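Side-chain contacts in beta-lactamase-like protein (Novosphingobium pentaromativorans US6-1, PDB 6AUF), which probably hydrolyses beta-lactam antibiotics as a class B3 metallo-beta-lactamase with two zinc ions in its active site: residues A[230-235]-A[282-287]; A[237-242]-A[275-280]. All blocks are in the same frame, centred on the assembly; numbering follows the deposited sequence.

In the fold
Interactions 1 and 2 join the same two helices, 226-241 and 272-292, at points whose centres lie about 10 Å apart. The helices run nearly antiparallel where interaction 2 is made, so 237-242 near the end of the first helix meets 275-280 near the start of the second, and 230-235 meets 282-287 further along. The gap widens in that direction: the nearest CA atoms are 5.2 Å apart at Ala240 and Ser277 but 8.9 Å at Ile232 and Phe284. Both contacts lie on one side of the chain's centre. The Ile232 side chain is about 12 Å from a zinc ion and that of Tyr276 about 9 Å, while the Ile239 side chain is about 7 Å from that of His185, a zinc ligand.

Interaction 1 (A[230-235]-A[282-287]); sequences ARIRTG and SYFAKR
One face of the Phe284 ring is covered by the CG2 methyl of Ile232, displaced toward the rim, while the guanidinium of Arg233 approaches the ring obliquely. On the ring, CG2 of Ile232 sits 4.0 Å from the centroid of Phe284 and 23° off the ring normal, a CH-pi contact displaced toward the CE2 and CD2 side. The second branch of the isoleucine reaches the far end of the same ring, with Ile232 CD1 3.7 Å from Phe284 CZ. Phe284 CE2 lies over one face of the Arg233 guanidinium, offset toward its rim, with Arg233 NH1 4.0 Å from that carbon; the two planes are inclined by 53°, well away from a parallel stack. This is packing between helices 226-241 and 272-292 of the metallo-beta-lactamase fold, the latter the last helix of the chain. Phe284 and Ile232 extend from opposite directions to meet between the helices, where the backbones are too far apart to touch. With CG anti to the backbone N (chi1 -178°), the phenylalanine projects its ring across this gap, where its side chain also touches Thr214 of a neighbouring loop. Ile232 and Phe284 are buried, whereas Arg233 is exposed, and a bend at chi2 brings its guanidinium to Phe284. Further round the helices, Arg231 forms a salt bridge with Glu181, and Arg287 one with Glu291 and a hydrogen bond with Ser216 OG.

Interaction 2 (A[237-242]-A[275-280]); sequences SRIAQL and AYSQAA
Ile239 lays its CG2 methyl against Ser277 and the rim of the Tyr276 ring, 3.7 Å from Ser277 CB and 4.0 Å from Tyr276 CD2. The methyl meets the tyrosine at the ring edge, near its plane. The contact is an antiparallel helix pair of the metallo-beta-lactamase fold: segments 237-241 and 275-280 run at 155° to each other, and their axes approach to 8.1 Å. Ala240 and Ser277, both small, are the residues whose CA atoms are nearest across the pair, and the CB atoms of Ala240 and Ser277 lie 3.5 Å apart. Ile239 also packs on Ser191 of strand 190-197 and on Thr182, joining helix 226-241 to the sheet that contains this strand. On the second helix the Tyr276 side chain lies about 7 Å from that of the zinc ligand His251; it touches Thr249 and Ala212, and its hydroxyl is hydrogen-bonded to the backbone oxygen of Asp210. The hydroxyl of Ser277, a buried residue, is satisfied by the first helix itself, through a hydrogen bond to the carbonyl oxygen of Leu236. Its first torsion, with OG anti to the backbone N (chi1 168°), carries the oxygen across to that helix and leaves Ser277 OG 3.4 Å from the methyl carbon CB of Ala240.

Interaction 1 (A[230-235]-A[282-287])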
ATOM      1  N   ALA A 230       7.272  10.825 -16.763  1.00 47.25           N
ATOM      2  CA  ALA A 230       8.522  11.043 -16.040  1.00 49.66           C
ATOM      3  C   ALA A 230       8.371  10.636 -14.583  1.00 52.20           C
ATOM      4  O   ALA A 230       9.284  10.045 -13.999  1.00 53.26           O
ATOM      5  CB  ALA A 230       8.962  12.508 -16.157  1.00 43.16           C
ATOM      6  N   ARG A 231       7.226  10.958 -13.983  1.00 48.05           N
ATOM      7  CA  ARG A 231       6.933  10.497 -12.631  1.00 51.96           C
ATOM      8  C   ARG A 231       6.896   8.969 -12.548  1.00 52.63           C
ATOM      9  O   ARG A 231       7.377   8.389 -11.569  1.00 51.61           O
ATOM     10  CB  ARG A 231       5.618  11.115 -12.161  1.00 53.95           C
ATOM     11  CG  ARG A 231       5.736  12.613 -11.926  1.00 48.99           C
ATOM     12  CD  ARG A 231       6.744  12.858 -10.827  1.00 50.42           C
ATOM     13  NE  ARG A 231       6.117  12.810  -9.514  1.00 53.86           N
ATOM     14  CZ  ARG A 231       6.787  12.851  -8.363  1.00 57.13           C
ATOM     15  NH1 ARG A 231       8.121  12.909  -8.354  1.00 45.92           N
ATOM     16  NH2 ARG A 231       6.116  12.834  -7.218  1.00 56.16           N
ATOM     17  N   ILE A 232       6.363   8.293 -13.573  1.00 45.96           N
ATOM     18  CA  ILE A 232       6.379   6.830 -13.559  1.00 45.93           C
ATOM     19  C   ILE A 232       7.812   6.312 -13.504  1.00 46.45           C
ATOM     20  O   ILE A 232       8.159   5.469 -12.667  1.00 51.13           O
ATOM     21  CB  ILE A 232       5.612   6.259 -14.764  1.00 40.58           C
ATOM     22  CG1 ILE A 232       4.115   6.562 -14.631  1.00 42.41           C
ATOM     23  CG2 ILE A 232       5.855   4.753 -14.874  1.00 40.89           C
ATOM     24  CD1 ILE A 232       3.329   6.449 -15.936  1.00 42.86           C
ATOM     25  N   ARG A 233       8.666   6.806 -14.393  1.00 52.84           N
ATOM     26  CA  ARG A 233      10.053   6.361 -14.397  1.00 51.00           C
ATOM     27  C   ARG A 233      10.711   6.567 -13.037  1.00 43.30           C
ATOM     28  O   ARG A 233      11.458   5.703 -12.557  1.00 43.95           O
ATOM     29  CB  ARG A 233      10.809   7.100 -15.498  1.00 52.14           C
ATOM     30  CG  ARG A 233      10.111   6.967 -16.821  1.00 54.69           C
ATOM     31  CD  ARG A 233      11.051   6.468 -17.879  1.00 63.17           C
ATOM     32  NE  ARG A 233      10.458   6.581 -19.203  1.00 75.22           N
ATOM     33  CZ  ARG A 233      10.012   5.551 -19.910  1.00 80.24           C
ATOM     34  NH1 ARG A 233      10.107   4.319 -19.419  1.00 69.82           N
ATOM     35  NH2 ARG A 233       9.483   5.752 -21.112  1.00 92.56           N
ATOM     36  N   THR A 234      10.447   7.710 -12.405  1.00 42.46           N
ATOM     37  CA  THR A 234      10.988   7.968 -11.075  1.00 45.26           C
ATOM     38  C   THR A 234      10.487   6.941 -10.075  1.00 47.15           C
ATOM     39  O   THR A 234      11.257   6.450  -9.244  1.00 48.01           O
ATOM     40  CB  THR A 234      10.608   9.378 -10.607  1.00 47.86           C
ATOM     41  OG1 THR A 234      11.279  10.346 -11.416  1.00 47.14           O
ATOM     42  CG2 THR A 234      10.987   9.609  -9.102  1.00 42.41           C
ATOM     43  N   GLY A 235       9.194   6.619 -10.139  1.00 46.84           N
ATOM     44  CA  GLY A 235       8.620   5.689  -9.186  1.00 44.17           C
ATOM     45  C   GLY A 235       9.166   4.283  -9.362  1.00 53.14           C
ATOM     46  O   GLY A 235       9.520   3.616  -8.385  1.00 48.72           O
ATOM     47  N   SER A 282       8.198  -3.410 -17.327  1.00 57.94           N
ATOM     48  CA  SER A 282       7.954  -4.156 -18.554  1.00 55.93           C
ATOM     49  C   SER A 282       6.521  -3.951 -19.023  1.00 59.11           C
ATOM     50  O   SER A 282       6.272  -3.659 -20.205  1.00 57.38           O
ATOM     51  CB  SER A 282       8.257  -5.632 -18.326  1.00 55.96           C
ATOM     52  OG  SER A 282       7.896  -6.394 -19.459  1.00 71.96           O
ATOM     53  N   TYR A 283       5.564  -4.052 -18.093  1.00 49.40           N
ATOM     54  CA  TYR A 283       4.168  -3.799 -18.436  1.00 63.26           C
ATOM     55  C   TYR A 283       3.996  -2.406 -19.029  1.00 60.71           C
ATOM     56  O   TYR A 283       3.329  -2.240 -20.054  1.00 58.97           O
ATOM     57  CB  TYR A 283       3.275  -3.978 -17.200  1.00 55.78           C
ATOM     58  CG  TYR A 283       1.801  -3.702 -17.437  1.00 55.94           C
ATOM     59  CD1 TYR A 283       0.955  -4.703 -17.908  1.00 51.56           C
ATOM     60  CD2 TYR A 283       1.254  -2.444 -17.193  1.00 58.59           C
ATOM     61  CE1 TYR A 283      -0.396  -4.464 -18.135  1.00 52.40           C
ATOM     62  CE2 TYR A 283      -0.101  -2.194 -17.411  1.00 60.80           C
ATOM     63  CZ  TYR A 283      -0.920  -3.210 -17.881  1.00 64.86           C
ATOM     64  OH  TYR A 283      -2.259  -2.986 -18.106  1.00 69.95           O
ATOM     65  N   PHE A 284       4.609  -1.398 -18.401  1.00 49.61           N
ATOM     66  CA  PHE A 284       4.492  -0.026 -18.877  1.00 61.04           C
ATOM     67  C   PHE A 284       5.006   0.115 -20.304  1.00 64.91           C
ATOM     68  O   PHE A 284       4.388   0.801 -21.126  1.00 67.23           O
ATOM     69  CB  PHE A 284       5.250   0.914 -17.936  1.00 50.81           C
ATOM     70  CG  PHE A 284       5.153   2.354 -18.309  1.00 49.21           C
ATOM     71  CD1 PHE A 284       3.934   2.908 -18.681  1.00 57.63           C
ATOM     72  CD2 PHE A 284       6.278   3.177 -18.255  1.00 53.67           C
ATOM     73  CE1 PHE A 284       3.839   4.261 -19.018  1.00 61.94           C
ATOM     74  CE2 PHE A 284       6.199   4.526 -18.587  1.00 54.01           C
ATOM     75  CZ  PHE A 284       4.981   5.073 -18.972  1.00 62.19           C
ATOM     76  N   ALA A 285       6.134  -0.524 -20.623  1.00 58.51           N
ATOM     77  CA  ALA A 285       6.679  -0.360 -21.965  1.00 61.78           C
ATOM     78  C   ALA A 285       5.746  -0.956 -23.005  1.00 68.04           C
ATOM     79  O   ALA A 285       5.547  -0.374 -24.079  1.00 78.79           O
ATOM     80  CB  ALA A 285       8.067  -0.985 -22.066  1.00 51.22           C
ATOM     81  N   LYS A 286       5.168  -2.120 -22.704  1.00 70.43           N
ATOM     82  CA  LYS A 286       4.172  -2.683 -23.604  1.00 72.27           C
ATOM     83  C   LYS A 286       3.042  -1.691 -23.839  1.00 72.48           C
ATOM     84  O   LYS A 286       2.511  -1.591 -24.951  1.00 67.35           O
ATOM     85  CB  LYS A 286       3.636  -3.998 -23.036  1.00 69.79           C
ATOM     86  CG  LYS A 286       4.689  -5.086 -22.900  1.00 76.02           C
ATOM     87  CD  LYS A 286       4.042  -6.416 -22.514  1.00 90.17           C
ATOM     88  CE  LYS A 286       5.002  -7.603 -22.663  1.00 96.93           C
ATOM     89  NZ  LYS A 286       6.233  -7.479 -21.823  1.00 99.07           N
ATOM     90  N   ARG A 287       2.675  -0.930 -22.804  1.00 65.55           N
ATOM     91  CA  ARG A 287       1.568   0.006 -22.945  1.00 63.83           C
ATOM     92  C   ARG A 287       1.960   1.187 -23.828  1.00 69.50           C
ATOM     93  O   ARG A 287       1.170   1.623 -24.672  1.00 72.05           O
ATOM     94  CB  ARG A 287       1.103   0.474 -21.568  1.00 51.77           C
ATOM     95  CG  ARG A 287       0.222   1.732 -21.588  1.00 54.67           C
ATOM     96  CD  ARG A 287      -1.178   1.450 -22.096  1.00 56.36           C
ATOM     97  NE  ARG A 287      -1.906   2.684 -22.370  1.00 62.30           N
ATOM     98  CZ  ARG A 287      -2.902   3.160 -21.631  1.00 59.55           C
ATOM     99  NH1 ARG A 287      -3.489   4.303 -21.970  1.00 55.57           N
ATOM    100  NH2 ARG A 287      -3.310   2.505 -20.558  1.00 58.08           N
TER

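Interaction 2 (A[237-242]-A[275-280])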
ATOM      1  N   SER A 237      11.989   3.501 -10.521  1.00 50.77           N
ATOM      2  CA  SER A 237      13.380   3.495 -10.107  1.00 53.82           C
ATOM      3  C   SER A 237      13.494   3.443  -8.590  1.00 51.44           C
ATOM      4  O   SER A 237      14.314   2.693  -8.053  1.00 52.64           O
ATOM      5  CB  SER A 237      14.100   4.714 -10.689  1.00 44.49           C
ATOM      6  OG  SER A 237      15.246   5.030  -9.918  1.00 58.87           O
ATOM      7  N   ARG A 238      12.661   4.207  -7.885  1.00 41.16           N
ATOM      8  CA  ARG A 238      12.698   4.173  -6.426  1.00 54.38           C
ATOM      9  C   ARG A 238      12.191   2.841  -5.871  1.00 55.24           C
ATOM     10  O   ARG A 238      12.750   2.317  -4.899  1.00 56.19           O
ATOM     11  CB  ARG A 238      11.895   5.343  -5.861  1.00 47.59           C
ATOM     12  CG  ARG A 238      12.650   6.691  -6.040  1.00 47.39           C
ATOM     13  CD  ARG A 238      11.757   7.882  -5.798  1.00 41.25           C
ATOM     14  NE  ARG A 238      12.450   9.131  -6.065  1.00 51.52           N
ATOM     15  CZ  ARG A 238      11.885  10.333  -6.009  1.00 46.31           C
ATOM     16  NH1 ARG A 238      10.612  10.471  -5.683  1.00 41.73           N
ATOM     17  NH2 ARG A 238      12.604  11.399  -6.280  1.00 44.96           N
ATOM     18  N   ILE A 239      11.129   2.286  -6.462  1.00 47.57           N
ATOM     19  CA  ILE A 239      10.604   1.017  -5.986  1.00 50.17           C
ATOM     20  C   ILE A 239      11.685  -0.052  -6.073  1.00 57.67           C
ATOM     21  O   ILE A 239      11.871  -0.857  -5.144  1.00 53.94           O
ATOM     22  CB  ILE A 239       9.345   0.623  -6.782  1.00 45.34           C
ATOM     23  CG1 ILE A 239       8.133   1.413  -6.317  1.00 41.99           C
ATOM     24  CG2 ILE A 239       9.061  -0.876  -6.645  1.00 41.20           C
ATOM     25  CD1 ILE A 239       6.936   1.200  -7.220  1.00 39.95           C
ATOM     26  N   ALA A 240      12.431  -0.056  -7.181  1.00 51.73           N
ATOM     27  CA  ALA A 240      13.390  -1.120  -7.429  1.00 51.86           C
ATOM     28  C   ALA A 240      14.554  -1.069  -6.456  1.00 57.52           C
ATOM     29  O   ALA A 240      15.225  -2.093  -6.253  1.00 54.45           O
ATOM     30  CB  ALA A 240      13.904  -1.037  -8.867  1.00 43.86           C
ATOM     31  N   GLN A 241      14.781   0.086  -5.831  1.00 43.79           N
ATOM     32  CA  GLN A 241      15.932   0.305  -4.974  1.00 45.20           C
ATOM     33  C   GLN A 241      15.579   0.381  -3.500  1.00 44.77           C
ATOM     34  O   GLN A 241      16.471   0.631  -2.682  1.00 51.98           O
ATOM     35  CB  GLN A 241      16.658   1.591  -5.395  1.00 45.97           C
ATOM     36  CG  GLN A 241      17.661   1.361  -6.500  1.00 56.64           C
ATOM     37  CD  GLN A 241      17.672   2.486  -7.480  1.00 80.63           C
ATOM     38  OE1 GLN A 241      17.021   2.413  -8.532  1.00 93.33           O
ATOM     39  NE2 GLN A 241      18.400   3.554  -7.147  1.00 76.25           N
ATOM     40  N   LEU A 242      14.311   0.201  -3.146  1.00 46.38           N
ATOM     41  CA  LEU A 242      13.919   0.135  -1.740  1.00 48.64           C
ATOM     42  C   LEU A 242      14.745  -0.920  -1.009  1.00 47.68           C
ATOM     43  O   LEU A 242      15.002  -1.998  -1.567  1.00 52.24           O
ATOM     44  CB  LEU A 242      12.435  -0.222  -1.614  1.00 45.93           C
ATOM     45  CG  LEU A 242      11.417   0.673  -2.307  1.00 48.55           C
ATOM     46  CD1 LEU A 242       9.996   0.170  -2.085  1.00 42.02           C
ATOM     47  CD2 LEU A 242      11.592   2.136  -1.817  1.00 45.81           C
ATOM     48  N   ALA A 275      12.735  -7.143  -8.904  1.00 50.05           N
ATOM     49  CA  ALA A 275      11.957  -7.919  -9.863  1.00 54.20           C
ATOM     50  C   ALA A 275      10.568  -7.327 -10.049  1.00 57.61           C
ATOM     51  O   ALA A 275      10.084  -7.173 -11.179  1.00 56.69           O
ATOM     52  CB  ALA A 275      11.862  -9.366  -9.393  1.00 50.85           C
ATOM     53  N   TYR A 276       9.922  -6.969  -8.944  1.00 52.64           N
ATOM     54  CA  TYR A 276       8.584  -6.393  -9.001  1.00 53.63           C
ATOM     55  C   TYR A 276       8.568  -5.131  -9.868  1.00 61.92           C
ATOM     56  O   TYR A 276       7.750  -5.007 -10.791  1.00 53.88           O
ATOM     57  CB  TYR A 276       8.126  -6.136  -7.564  1.00 51.73           C
ATOM     58  CG  TYR A 276       6.820  -5.422  -7.368  1.00 57.41           C
ATOM     59  CD1 TYR A 276       5.596  -6.051  -7.626  1.00 48.34           C
ATOM     60  CD2 TYR A 276       6.805  -4.125  -6.858  1.00 43.34           C
ATOM     61  CE1 TYR A 276       4.385  -5.367  -7.412  1.00 53.69           C
ATOM     62  CE2 TYR A 276       5.622  -3.456  -6.631  1.00 42.90           C
ATOM     63  CZ  TYR A 276       4.422  -4.058  -6.909  1.00 55.90           C
ATOM     64  OH  TYR A 276       3.277  -3.326  -6.674  1.00 62.28           O
ATOM     65  N   SER A 277       9.506  -4.205  -9.613  1.00 54.51           N
ATOM     66  CA  SER A 277       9.622  -2.985 -10.416  1.00 53.00           C
ATOM     67  C   SER A 277       9.983  -3.299 -11.871  1.00 59.76           C
ATOM     68  O   SER A 277       9.396  -2.742 -12.812  1.00 49.63           O
ATOM     69  CB  SER A 277      10.665  -2.051  -9.790  1.00 55.34           C
ATOM     70  OG  SER A 277      11.008  -0.984 -10.668  1.00 57.65           O
ATOM     71  N   GLN A 278      10.960  -4.181 -12.085  1.00 54.51           N
ATOM     72  CA  GLN A 278      11.283  -4.555 -13.455  1.00 51.83           C
ATOM     73  C   GLN A 278      10.030  -5.023 -14.182  1.00 59.89           C
ATOM     74  O   GLN A 278       9.768  -4.624 -15.330  1.00 60.04           O
ATOM     75  CB  GLN A 278      12.358  -5.639 -13.463  1.00 56.78           C
ATOM     76  CG  GLN A 278      12.766  -6.099 -14.842  1.00 86.29           C
ATOM     77  CD  GLN A 278      13.756  -7.248 -14.793  1.00114.06           C
ATOM     78  OE1 GLN A 278      14.509  -7.391 -13.825  1.00121.61           O
ATOM     79  NE2 GLN A 278      13.755  -8.085 -15.834  1.00123.20           N
ATOM     80  N   ALA A 279       9.210  -5.828 -13.503  1.00 47.74           N
ATOM     81  CA  ALA A 279       8.002  -6.349 -14.137  1.00 52.95           C
ATOM     82  C   ALA A 279       7.020  -5.227 -14.444  1.00 53.60           C
ATOM     83  O   ALA A 279       6.512  -5.124 -15.569  1.00 54.87           O
ATOM     84  CB  ALA A 279       7.354  -7.428 -13.254  1.00 49.28           C
ATOM     85  N   ALA A 280       6.747  -4.364 -13.458  1.00 45.82           N
ATOM     86  CA  ALA A 280       5.859  -3.230 -13.705  1.00 58.38           C
ATOM     87  C   ALA A 280       6.381  -2.371 -14.849  1.00 53.65           C
ATOM     88  O   ALA A 280       5.603  -1.899 -15.687  1.00 50.37           O
ATOM     89  CB  ALA A 280       5.685  -2.387 -12.440  1.00 48.45           C
TER